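PDB 2WMF: fucolectin-related protein from Streptococcus pneumoniae, which hydrolyses host blood-group carbohydrate antigens as a family 98 glycoside hydrolase, probably supporting fucose utilization by the bacterium. Local coordinates for residues Leu133-Gln136 with Phe137-Tyr140; Ser163-Tyr166 with Leu167-Ala171; Trp185-Glu188 with Thr189-Asn192; Glu384-Ser387 with Ser388-Asn392. One frame throughout, in Å; residues are numbered along the deposited sequence.

How the contacts relate
All four contacts are local, each between successive turns of one helix. Contacts 1 to 3 belong to the eight-stranded beta/alpha barrel, contact 4 to a helix further along the chain. Contacts 1 and 2 lie on adjacent outer helices that touch: Phe137 CD2 packs 3.8 Å from Val169 CG1. Contact 3 comes no closer than about 7 Å to contact 2 (nearest atoms), and contact 4 no closer than about 12 Å to contact 3. Contacts 2 and 3 are mostly buried, the one edged by a weak salt bridge, the other rich in aromatic rings. Contacts 1 and 4 are partly exposed helix ends, the former adding an amide-carboxylate bond, the latter a proline exit.

Contact 1. Residues Leu133-Gln136 with Phe137-Tyr140; sequences LDEQ and FQKY
Helix 130-139, in the beta-alpha-beta crossover between strands 115-121 and 143-149 of the barrel, carries Leu133 and Phe137 one turn apart on its buried face. CG of Leu133 comes within 3.7 Å of CE2 of Phe137, and both leucine methyls approach that same ring atom, so the branched end bears on one corner of the ring. The Phe137 ring, with CG beside its backbone N (chi1 -79°), leans back toward the preceding turn and so reaches the branched end of Leu133. Beside the end of helix 159-172, NE2 of Gln138 donates to OD1 of Asp134 at 2.8 Å; the bond is bent (142° at H), and the carboxylate and amide planes stand 89° apart. Asp134 OD1 also bonds the hydroxyl of Tyr173, while OD2 forms a salt bridge with Lys172, and these partners together fix the rotation of the carboxylate. Further along, the bent Gln136 lies beside Tyr140, its OE1 in the ring plane at 3.5 Å from CE2; its NE2 is bonded to the carbonyl of Trp132. Lys139 CG rests 3.7 Å above the centre of the same tyrosine ring, whose hydroxyl bonds Glu106 of helix 95-111. Leu133 and Phe137 turned to strand 143-149 and helix 159-172, with polar ties at the borders to both neighbouring helices, fit an outer helix of a (beta/alpha)8 barrel.

Contact 2. Residues Ser163-Tyr166 with Leu167-Ala171; sequences SAKY and LEVCA
Tyr166, Leu167 and Lys165 are the residues most enclosed by the turns next to them. The carbonyl of Tyr166 receives N-H of Cys170 at 2.9 Å, and the SG of Cys170, folded back beside its backbone N, stands 3.4 Å from the same oxygen. The tyrosine ring itself swings away from the following turn, and its hydroxyl bonds Val128 O and Thr127 OG1 in the chain ahead of helix 130-139. Leu167 is held from behind by its N-H, which meets Ser163 O at 2.8 Å, and its CB lies against the same carbonyl at 3.4 Å. These residues sit on helix 159-172, the crossover helix that links strands 143-149 and 176-180 of the (beta/alpha)8 barrel; Leu167 and Tyr166 both face Phe177 of the latter strand, while Ala164 packs on helix 194-203. Lys165 is partly exposed, its side chain lying against Pro130 of helix 130-139. Its chain bends at both chi2 (72°) and chi4 (73°), which curls the ammonium back over the next turn instead of letting it stretch outward. NZ thereby reaches OE1 of the extended Glu168 at 3.4 Å, a salt bridge that is long and weak as a hydrogen bond. The same nitrogen comes 3.5 Å from CG2 of Val169, leaving the amine between a carboxylate and a methyl group.

Contact 3. Residues Trp185-Glu188 with Thr189-Asn192; sequences WFWE and TIMN
Residues 185-192 form two turns of helix joined by successive i to i+4 bonds, from Thr189 N on Trp185 O to Asn192 N on Glu188 O at 3.1 Å. This helix, 184-192, follows barrel strand 176-180 of the (beta/alpha)8 fold and precedes the outer helix 194-203. Phe186 and Ile190 make the closest apolar meeting: CG1 of the isoleucine lies 3.5 Å from CE2 of the ring, and its CD1 reaches CZ at 3.7 Å. Phe186 has CG opposite its backbone N (chi1 180°), which tilts the outward-pointing ring toward the next turn, bringing CE2 and CZ to Ile190. CE3 of Trp187 touches CB of Ile190 more loosely, at 4.2 Å; the indole meets Trp179 and packs on helix 219-231. Glu188 points elsewhere, its two carboxylate oxygens taken by Ser347 and Asn341, while its carbonyl also accepts a bond from His378, tying the helix to the chain beyond the barrel strands. Trp185 NE1 is bonded to Glu183, and Phe186 CB covers one face of that indole. Trp185 O is gripped twice by Thr189, by N at 2.9 Å and by OG1 at 2.7 Å, the two donors approaching from opposite faces of the carbonyl plane.

Contact 4. Residues Glu384-Ser387 with Ser388-Asn392; sequences EKIS and SIFPN
Glu384 meets Ser388 through the backbone, its carbonyl taking the serine N-H at 3.0 Å while its side chain points away from the next turn. Lys385 does more: its O accepts Ile389 N at 2.9 Å, and its CG lies 4.0 Å from CD1 of the isoleucine, the aliphatic part of the lysine crossing the end of that chain. Ile386 turns to the buried side. Its CG2 packs 4.0 Å from CD2 of Phe390, and its carbonyl receives Phe390 N at 2.8 Å, the last of this run of helical bonds. Phe390 then leaves helical backbone angles, with phi -126° and psi 64°, and its ring is roofed on one face by Ile389 CG2, set toward the rim. Ser387 comes at the exit. The residue four places on is Pro391, which has no N-H to offer, and Ser387 O instead receives a CA-H...O contact from Pro391 CA at 3.1 Å. Ser387 OG makes a weak bond back to Lys383 O. A proline just beyond the last turn is a familiar way to end a helix. Helix 383-389 lies with Ile386 on strands 337-340, 376-377 and 394-396, and Phe390 extends the apolar face onto Val338 and Ile377.

Contact 1. Residues Leu133-Gln136 with Phe137-Tyr140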
loop_
_atom_site.group_PDB
_atom_site.type_symbol
_atom_site.label_atom_id
_atom_site.label_comp_id
_atom_site.label_asym_id
_atom_site.label_seq_id
_atom_site.Cartn_x
_atom_site.Cartn_y
_atom_site.Cartn_z
ATOM N N LEU A 133 -2.445 25.094 14.149
ATOM C CA LEU A 133 -2.384 24.521 12.804
ATOM C C LEU A 133 -2.932 25.508 11.744
ATOM O O LEU A 133 -2.353 25.661 10.652
ATOM C CB LEU A 133 -3.175 23.217 12.749
ATOM C CG LEU A 133 -3.218 22.496 11.409
ATOM C CD1 LEU A 133 -1.815 22.121 10.965
ATOM C CD2 LEU A 133 -4.168 21.265 11.457
ATOM N N ASP A 134 -4.062 26.144 12.079
ATOM C CA ASP A 134 -4.703 27.166 11.222
ATOM C C ASP A 134 -3.650 28.246 10.836
ATOM O O ASP A 134 -3.477 28.572 9.659
ATOM C CB ASP A 134 -5.910 27.748 11.963
ATOM C CG ASP A 134 -6.726 28.733 11.130
ATOM O OD1 ASP A 134 -6.144 29.718 10.639
ATOM O OD2 ASP A 134 -7.928 28.470 10.949
ATOM N N GLU A 135 -2.899 28.718 11.834
ATOM C CA GLU A 135 -1.817 29.699 11.639
ATOM C C GLU A 135 -0.752 29.175 10.700
ATOM O O GLU A 135 -0.261 29.901 9.847
ATOM C CB GLU A 135 -1.184 30.077 12.991
ATOM C CG GLU A 135 -2.112 30.908 13.843
ATOM C CD GLU A 135 -1.614 31.079 15.291
ATOM O OE1 GLU A 135 -0.589 30.456 15.687
ATOM O OE2 GLU A 135 -2.282 31.841 16.047
ATOM N N GLN A 136 -0.390 27.903 10.845
ATOM C CA GLN A 136 0.617 27.342 9.981
ATOM C C GLN A 136 0.138 27.246 8.521
ATOM O O GLN A 136 0.915 27.539 7.618
ATOM C CB GLN A 136 1.159 25.994 10.496
ATOM C CG GLN A 136 1.597 25.955 11.961
ATOM C CD GLN A 136 2.302 27.242 12.423
ATOM O OE1 GLN A 136 3.290 27.690 11.803
ATOM N NE2 GLN A 136 1.778 27.857 13.485
ATOM N N PHE A 137 -1.128 26.878 8.300
ATOM C CA PHE A 137 -1.681 26.864 6.936
ATOM C C PHE A 137 -1.660 28.275 6.313
ATOM O O PHE A 137 -1.396 28.422 5.134
ATOM C CB PHE A 137 -3.114 26.339 6.918
ATOM C CG PHE A 137 -3.253 24.840 6.995
ATOM C CD1 PHE A 137 -2.581 24.022 6.101
ATOM C CD2 PHE A 137 -4.143 24.261 7.904
ATOM C CE1 PHE A 137 -2.736 22.610 6.135
ATOM C CE2 PHE A 137 -4.311 22.869 7.931
ATOM C CZ PHE A 137 -3.597 22.046 7.032
ATOM N N GLN A 138 -1.936 29.285 7.129
ATOM C CA GLN A 138 -1.939 30.661 6.623
ATOM C C GLN A 138 -0.546 31.053 6.148
ATOM O O GLN A 138 -0.385 31.745 5.139
ATOM C CB GLN A 138 -2.382 31.631 7.712
ATOM C CG GLN A 138 -3.809 31.526 8.100
ATOM C CD GLN A 138 -4.129 32.506 9.225
ATOM O OE1 GLN A 138 -3.915 33.721 9.054
ATOM N NE2 GLN A 138 -4.604 31.999 10.389
ATOM N N LYS A 139 0.461 30.650 6.898
ATOM C CA LYS A 139 1.816 31.091 6.655
ATOM C C LYS A 139 2.568 30.317 5.575
ATOM O O LYS A 139 3.430 30.879 4.893
ATOM C CB LYS A 139 2.578 31.039 7.960
ATOM C CG LYS A 139 4.010 31.539 7.812
ATOM C CD LYS A 139 4.593 32.051 9.103
ATOM C CE LYS A 139 5.982 32.637 8.824
ATOM N NZ LYS A 139 6.600 33.128 10.087
ATOM N N TYR A 140 2.291 29.005 5.461
ATOM C CA TYR A 140 3.105 28.113 4.651
ATOM C C TYR A 140 2.291 27.466 3.519
ATOM O O TYR A 140 1.492 26.541 3.762
ATOM C CB TYR A 140 3.706 27.017 5.543
ATOM C CG TYR A 140 4.663 27.541 6.592
ATOM C CD1 TYR A 140 5.920 28.051 6.210
ATOM C CD2 TYR A 140 4.295 27.628 7.938
ATOM C CE1 TYR A 140 6.795 28.554 7.138
ATOM C CE2 TYR A 140 5.186 28.149 8.897
ATOM C CZ TYR A 140 6.433 28.620 8.465
ATOM O OH TYR A 140 7.314 29.126 9.377
#

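Contact 2. Residues Ser163-Tyr166 with Leu167-Ala171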
loop_
_atom_site.group_PDB
_atom_site.type_symbol
_atom_site.label_atom_id
_atom_site.label_comp_id
_atom_site.label_asym_id
_atom_site.label_seq_id
_atom_site.Cartn_x
_atom_site.Cartn_y
_atom_site.Cartn_z
ATOM N N SER A 163 -9.722 14.505 15.708
ATOM C CA SER A 163 -9.485 14.338 14.272
ATOM C C SER A 163 -10.486 15.155 13.452
ATOM O O SER A 163 -10.116 15.824 12.466
ATOM C CB SER A 163 -9.506 12.830 13.885
ATOM O OG SER A 163 -8.407 12.118 14.460
ATOM N N ALA A 164 -11.737 15.140 13.891
ATOM C CA ALA A 164 -12.817 15.912 13.246
ATOM C C ALA A 164 -12.492 17.413 13.251
ATOM O O ALA A 164 -12.701 18.106 12.245
ATOM C CB ALA A 164 -14.168 15.619 13.935
ATOM N N LYS A 165 -11.953 17.903 14.363
ATOM C CA LYS A 165 -11.632 19.338 14.443
ATOM C C LYS A 165 -10.483 19.665 13.501
ATOM O O LYS A 165 -10.512 20.683 12.795
ATOM C CB LYS A 165 -11.279 19.749 15.861
ATOM C CG LYS A 165 -11.021 21.238 15.992
ATOM C CD LYS A 165 -12.300 22.123 15.879
ATOM C CE LYS A 165 -11.959 23.478 15.329
ATOM N NZ LYS A 165 -11.678 23.282 13.863
ATOM N N TYR A 166 -9.459 18.824 13.472
ATOM C CA TYR A 166 -8.355 19.089 12.545
ATOM C C TYR A 166 -8.799 18.988 11.080
ATOM O O TYR A 166 -8.367 19.805 10.231
ATOM C CB TYR A 166 -7.191 18.145 12.778
ATOM C CG TYR A 166 -6.424 18.328 14.085
ATOM C CD1 TYR A 166 -5.871 19.577 14.460
ATOM C CD2 TYR A 166 -6.219 17.243 14.911
ATOM C CE1 TYR A 166 -5.150 19.698 15.646
ATOM C CE2 TYR A 166 -5.494 17.342 16.050
ATOM C CZ TYR A 166 -4.967 18.564 16.445
ATOM O OH TYR A 166 -4.244 18.610 17.620
ATOM N N LEU A 167 -9.674 18.028 10.787
ATOM C CA LEU A 167 -10.228 17.894 9.433
ATOM C C LEU A 167 -10.935 19.214 9.005
ATOM O O LEU A 167 -10.810 19.651 7.863
ATOM C CB LEU A 167 -11.166 16.682 9.388
ATOM C CG LEU A 167 -11.984 16.454 8.100
ATOM C CD1 LEU A 167 -11.087 16.322 6.849
ATOM C CD2 LEU A 167 -12.908 15.211 8.311
ATOM N N GLU A 168 -11.719 19.800 9.910
ATOM C CA GLU A 168 -12.389 21.089 9.642
ATOM C C GLU A 168 -11.377 22.185 9.293
ATOM O O GLU A 168 -11.549 22.911 8.317
ATOM C CB GLU A 168 -13.219 21.473 10.863
ATOM C CG GLU A 168 -13.904 22.781 10.729
ATOM C CD GLU A 168 -14.841 23.071 11.907
ATOM O OE1 GLU A 168 -14.796 22.376 12.946
ATOM O OE2 GLU A 168 -15.644 24.008 11.774
ATOM N N VAL A 169 -10.287 22.257 10.046
ATOM C CA VAL A 169 -9.219 23.222 9.745
ATOM C C VAL A 169 -8.627 22.932 8.351
ATOM O O VAL A 169 -8.383 23.840 7.558
ATOM C CB VAL A 169 -8.077 23.233 10.780
ATOM C CG1 VAL A 169 -6.982 24.276 10.401
ATOM C CG2 VAL A 169 -8.570 23.560 12.202
ATOM N N CYS A 170 -8.369 21.657 8.060
ATOM C CA CYS A 170 -7.889 21.284 6.751
ATOM C C CYS A 170 -8.823 21.775 5.655
ATOM O O CYS A 170 -8.373 22.297 4.651
ATOM C CB CYS A 170 -7.700 19.761 6.668
ATOM S SG CYS A 170 -6.237 19.176 7.609
ATOM N N ALA A 171 -10.126 21.592 5.853
ATOM C CA ALA A 171 -11.121 21.962 4.826
ATOM C C ALA A 171 -11.095 23.472 4.569
ATOM O O ALA A 171 -11.336 23.925 3.437
ATOM C CB ALA A 171 -12.541 21.489 5.244
#

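Contact 3. Residues Trp185-Glu188 with Thr189-Asn192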
loop_
_atom_site.group_PDB
_atom_site.type_symbol
_atom_site.label_atom_id
_atom_site.label_comp_id
_atom_site.label_asym_id
_atom_site.label_seq_id
_atom_site.Cartn_x
_atom_site.Cartn_y
_atom_site.Cartn_z
ATOM N N TRP A 185 -12.688 -3.786 14.381
ATOM C CA TRP A 185 -13.387 -3.154 15.534
ATOM C C TRP A 185 -13.000 -1.666 15.626
ATOM O O TRP A 185 -13.833 -0.826 15.974
ATOM C CB TRP A 185 -13.045 -3.909 16.841
ATOM C CG TRP A 185 -11.650 -3.657 17.269
ATOM C CD1 TRP A 185 -10.509 -4.332 16.856
ATOM C CD2 TRP A 185 -11.194 -2.594 18.110
ATOM N NE1 TRP A 185 -9.384 -3.720 17.390
ATOM C CE2 TRP A 185 -9.779 -2.664 18.165
ATOM C CE3 TRP A 185 -11.842 -1.573 18.833
ATOM C CZ2 TRP A 185 -9.031 -1.778 18.916
ATOM C CZ3 TRP A 185 -11.067 -0.670 19.566
ATOM C CH2 TRP A 185 -9.693 -0.766 19.569
ATOM N N PHE A 186 -11.743 -1.348 15.305
ATOM C CA PHE A 186 -11.207 -0.011 15.463
ATOM C C PHE A 186 -11.916 0.944 14.488
ATOM O O PHE A 186 -12.456 1.982 14.862
ATOM C CB PHE A 186 -9.674 0.015 15.261
ATOM C CG PHE A 186 -9.098 1.387 15.424
ATOM C CD1 PHE A 186 -8.698 1.847 16.660
ATOM C CD2 PHE A 186 -9.047 2.253 14.341
ATOM C CE1 PHE A 186 -8.237 3.135 16.856
ATOM C CE2 PHE A 186 -8.575 3.582 14.512
ATOM C CZ PHE A 186 -8.192 4.026 15.793
ATOM N N TRP A 187 -11.876 0.604 13.210
ATOM C CA TRP A 187 -12.514 1.452 12.219
ATOM C C TRP A 187 -14.032 1.505 12.426
ATOM O O TRP A 187 -14.671 2.567 12.163
ATOM C CB TRP A 187 -12.136 1.023 10.783
ATOM C CG TRP A 187 -10.788 1.484 10.376
ATOM C CD1 TRP A 187 -9.733 0.711 10.012
ATOM C CD2 TRP A 187 -10.342 2.846 10.221
ATOM N NE1 TRP A 187 -8.654 1.490 9.677
ATOM C CE2 TRP A 187 -8.995 2.806 9.813
ATOM C CE3 TRP A 187 -10.945 4.094 10.418
ATOM C CZ2 TRP A 187 -8.236 3.971 9.564
ATOM C CZ3 TRP A 187 -10.185 5.247 10.226
ATOM C CH2 TRP A 187 -8.850 5.180 9.783
ATOM N N GLU A 188 -14.631 0.407 12.862
ATOM C CA GLU A 188 -16.065 0.428 13.195
ATOM C C GLU A 188 -16.320 1.498 14.284
ATOM O O GLU A 188 -17.279 2.292 14.237
ATOM C CB GLU A 188 -16.536 -0.958 13.651
ATOM C CG GLU A 188 -16.688 -1.945 12.558
ATOM C CD GLU A 188 -16.840 -3.389 13.010
ATOM O OE1 GLU A 188 -16.955 -3.658 14.255
ATOM O OE2 GLU A 188 -16.901 -4.253 12.101
ATOM N N THR A 189 -15.418 1.551 15.248
ATOM C CA THR A 189 -15.570 2.438 16.389
ATOM C C THR A 189 -15.391 3.891 15.990
ATOM O O THR A 189 -16.183 4.774 16.394
ATOM C CB THR A 189 -14.587 2.011 17.536
ATOM O OG1 THR A 189 -14.936 0.694 17.969
ATOM C CG2 THR A 189 -14.712 2.923 18.721
ATOM N N ILE A 190 -14.406 4.144 15.140
ATOM C CA ILE A 190 -14.160 5.536 14.692
ATOM C C ILE A 190 -15.389 6.126 14.005
ATOM O O ILE A 190 -15.781 7.246 14.321
ATOM C CB ILE A 190 -12.907 5.639 13.752
ATOM C CG1 ILE A 190 -11.662 5.197 14.538
ATOM C CG2 ILE A 190 -12.770 7.012 13.090
ATOM C CD1 ILE A 190 -11.474 5.804 15.845
ATOM N N MET A 191 -15.967 5.403 13.060
ATOM C CA MET A 191 -17.081 5.944 12.273
ATOM C C MET A 191 -18.438 5.884 13.002
ATOM O O MET A 191 -19.406 6.513 12.581
ATOM C CB MET A 191 -17.107 5.360 10.850
ATOM C CG MET A 191 -17.819 6.204 9.791
ATOM S SD MET A 191 -17.094 7.842 9.563
ATOM C CE MET A 191 -15.636 7.484 8.531
ATOM N N ASN A 192 -18.534 5.125 14.099
ATOM C CA ASN A 192 -19.671 5.262 15.037
ATOM C C ASN A 192 -19.627 6.545 15.877
ATOM O O ASN A 192 -20.653 6.936 16.444
ATOM C CB ASN A 192 -19.769 4.015 15.981
ATOM C CG ASN A 192 -20.454 2.804 15.335
ATOM O OD1 ASN A 192 -20.063 1.641 15.600
ATOM N ND2 ASN A 192 -21.449 3.048 14.500
#

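Contact 4. Residues Glu384-Ser387 with Ser388-Asn392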
loop_
_atom_site.group_PDB
_atom_site.type_symbol
_atom_site.label_atom_id
_atom_site.label_comp_id
_atom_site.label_asym_id
_atom_site.label_seq_id
_atom_site.Cartn_x
_atom_site.Cartn_y
_atom_site.Cartn_z
ATOM N N GLU A 384 -31.165 1.855 2.706
ATOM C CA GLU A 384 -31.693 2.586 1.551
ATOM C C GLU A 384 -30.582 3.287 0.786
ATOM O O GLU A 384 -30.589 3.336 -0.459
ATOM C CB GLU A 384 -32.709 3.643 1.993
ATOM C CG GLU A 384 -34.138 3.317 1.662
ATOM C CD GLU A 384 -34.850 2.349 2.627
ATOM O OE1 GLU A 384 -35.876 1.747 2.181
ATOM O OE2 GLU A 384 -34.446 2.203 3.815
ATOM N N LYS A 385 -29.620 3.834 1.529
ATOM C CA LYS A 385 -28.452 4.484 0.925
ATOM C C LYS A 385 -27.571 3.484 0.153
ATOM O O LYS A 385 -27.083 3.764 -0.955
ATOM C CB LYS A 385 -27.632 5.212 1.984
ATOM C CG LYS A 385 -26.517 6.100 1.427
ATOM C CD LYS A 385 -27.041 7.103 0.381
ATOM C CE LYS A 385 -25.983 8.070 -0.086
ATOM N NZ LYS A 385 -26.426 8.631 -1.452
ATOM N N ILE A 386 -27.402 2.294 0.719
ATOM C CA ILE A 386 -26.645 1.242 0.024
ATOM C C ILE A 386 -27.288 0.894 -1.314
ATOM O O ILE A 386 -26.606 0.753 -2.342
ATOM C CB ILE A 386 -26.480 -0.017 0.907
ATOM C CG1 ILE A 386 -25.736 0.347 2.191
ATOM C CG2 ILE A 386 -25.755 -1.139 0.124
ATOM C CD1 ILE A 386 -25.627 -0.821 3.219
ATOM N N SER A 387 -28.613 0.740 -1.280
ATOM C CA SER A 387 -29.395 0.396 -2.457
ATOM C C SER A 387 -29.223 1.491 -3.508
ATOM O O SER A 387 -29.144 1.219 -4.699
ATOM C CB SER A 387 -30.877 0.236 -2.080
ATOM O OG SER A 387 -31.103 -0.861 -1.208
ATOM N N SER A 388 -29.126 2.730 -3.050
ATOM C CA SER A 388 -28.885 3.879 -3.907
ATOM C C SER A 388 -27.505 3.897 -4.552
ATOM O O SER A 388 -27.358 4.210 -5.741
ATOM C CB SER A 388 -29.080 5.168 -3.099
ATOM O OG SER A 388 -28.917 6.276 -3.925
ATOM N N ILE A 389 -26.483 3.533 -3.772
ATOM C CA ILE A 389 -25.103 3.539 -4.264
ATOM C C ILE A 389 -24.837 2.305 -5.173
ATOM O O ILE A 389 -24.173 2.431 -6.192
ATOM C CB ILE A 389 -24.108 3.517 -3.090
ATOM C CG1 ILE A 389 -24.198 4.805 -2.255
ATOM C CG2 ILE A 389 -22.674 3.372 -3.585
ATOM C CD1 ILE A 389 -23.592 4.683 -0.834
ATOM N N PHE A 390 -25.379 1.145 -4.779
ATOM C CA PHE A 390 -25.093 -0.158 -5.409
ATOM C C PHE A 390 -26.459 -0.809 -5.810
ATOM O O PHE A 390 -26.852 -1.871 -5.306
ATOM C CB PHE A 390 -24.384 -1.133 -4.465
ATOM C CG PHE A 390 -23.078 -0.648 -3.874
ATOM C CD1 PHE A 390 -21.874 -0.925 -4.523
ATOM C CD2 PHE A 390 -23.041 -0.051 -2.602
ATOM C CE1 PHE A 390 -20.622 -0.543 -3.918
ATOM C CE2 PHE A 390 -21.805 0.305 -2.004
ATOM C CZ PHE A 390 -20.628 0.066 -2.684
ATOM N N PRO A 391 -27.186 -0.175 -6.743
ATOM C CA PRO A 391 -28.534 -0.716 -6.991
ATOM C C PRO A 391 -28.578 -2.184 -7.465
ATOM O O PRO A 391 -29.603 -2.865 -7.253
ATOM C CB PRO A 391 -29.118 0.254 -8.026
ATOM C CG PRO A 391 -27.915 0.913 -8.644
ATOM C CD PRO A 391 -26.911 1.033 -7.524
ATOM N N ASN A 392 -27.483 -2.655 -8.068
ATOM C CA ASN A 392 -27.386 -4.000 -8.617
ATOM C C ASN A 392 -26.678 -4.997 -7.716
ATOM O O ASN A 392 -26.607 -6.175 -8.087
ATOM C CB ASN A 392 -26.710 -3.979 -10.003
ATOM C CG ASN A 392 -27.424 -3.039 -10.983
ATOM O OD1 ASN A 392 -26.797 -2.188 -11.612
ATOM N ND2 ASN A 392 -28.739 -3.156 -11.055
#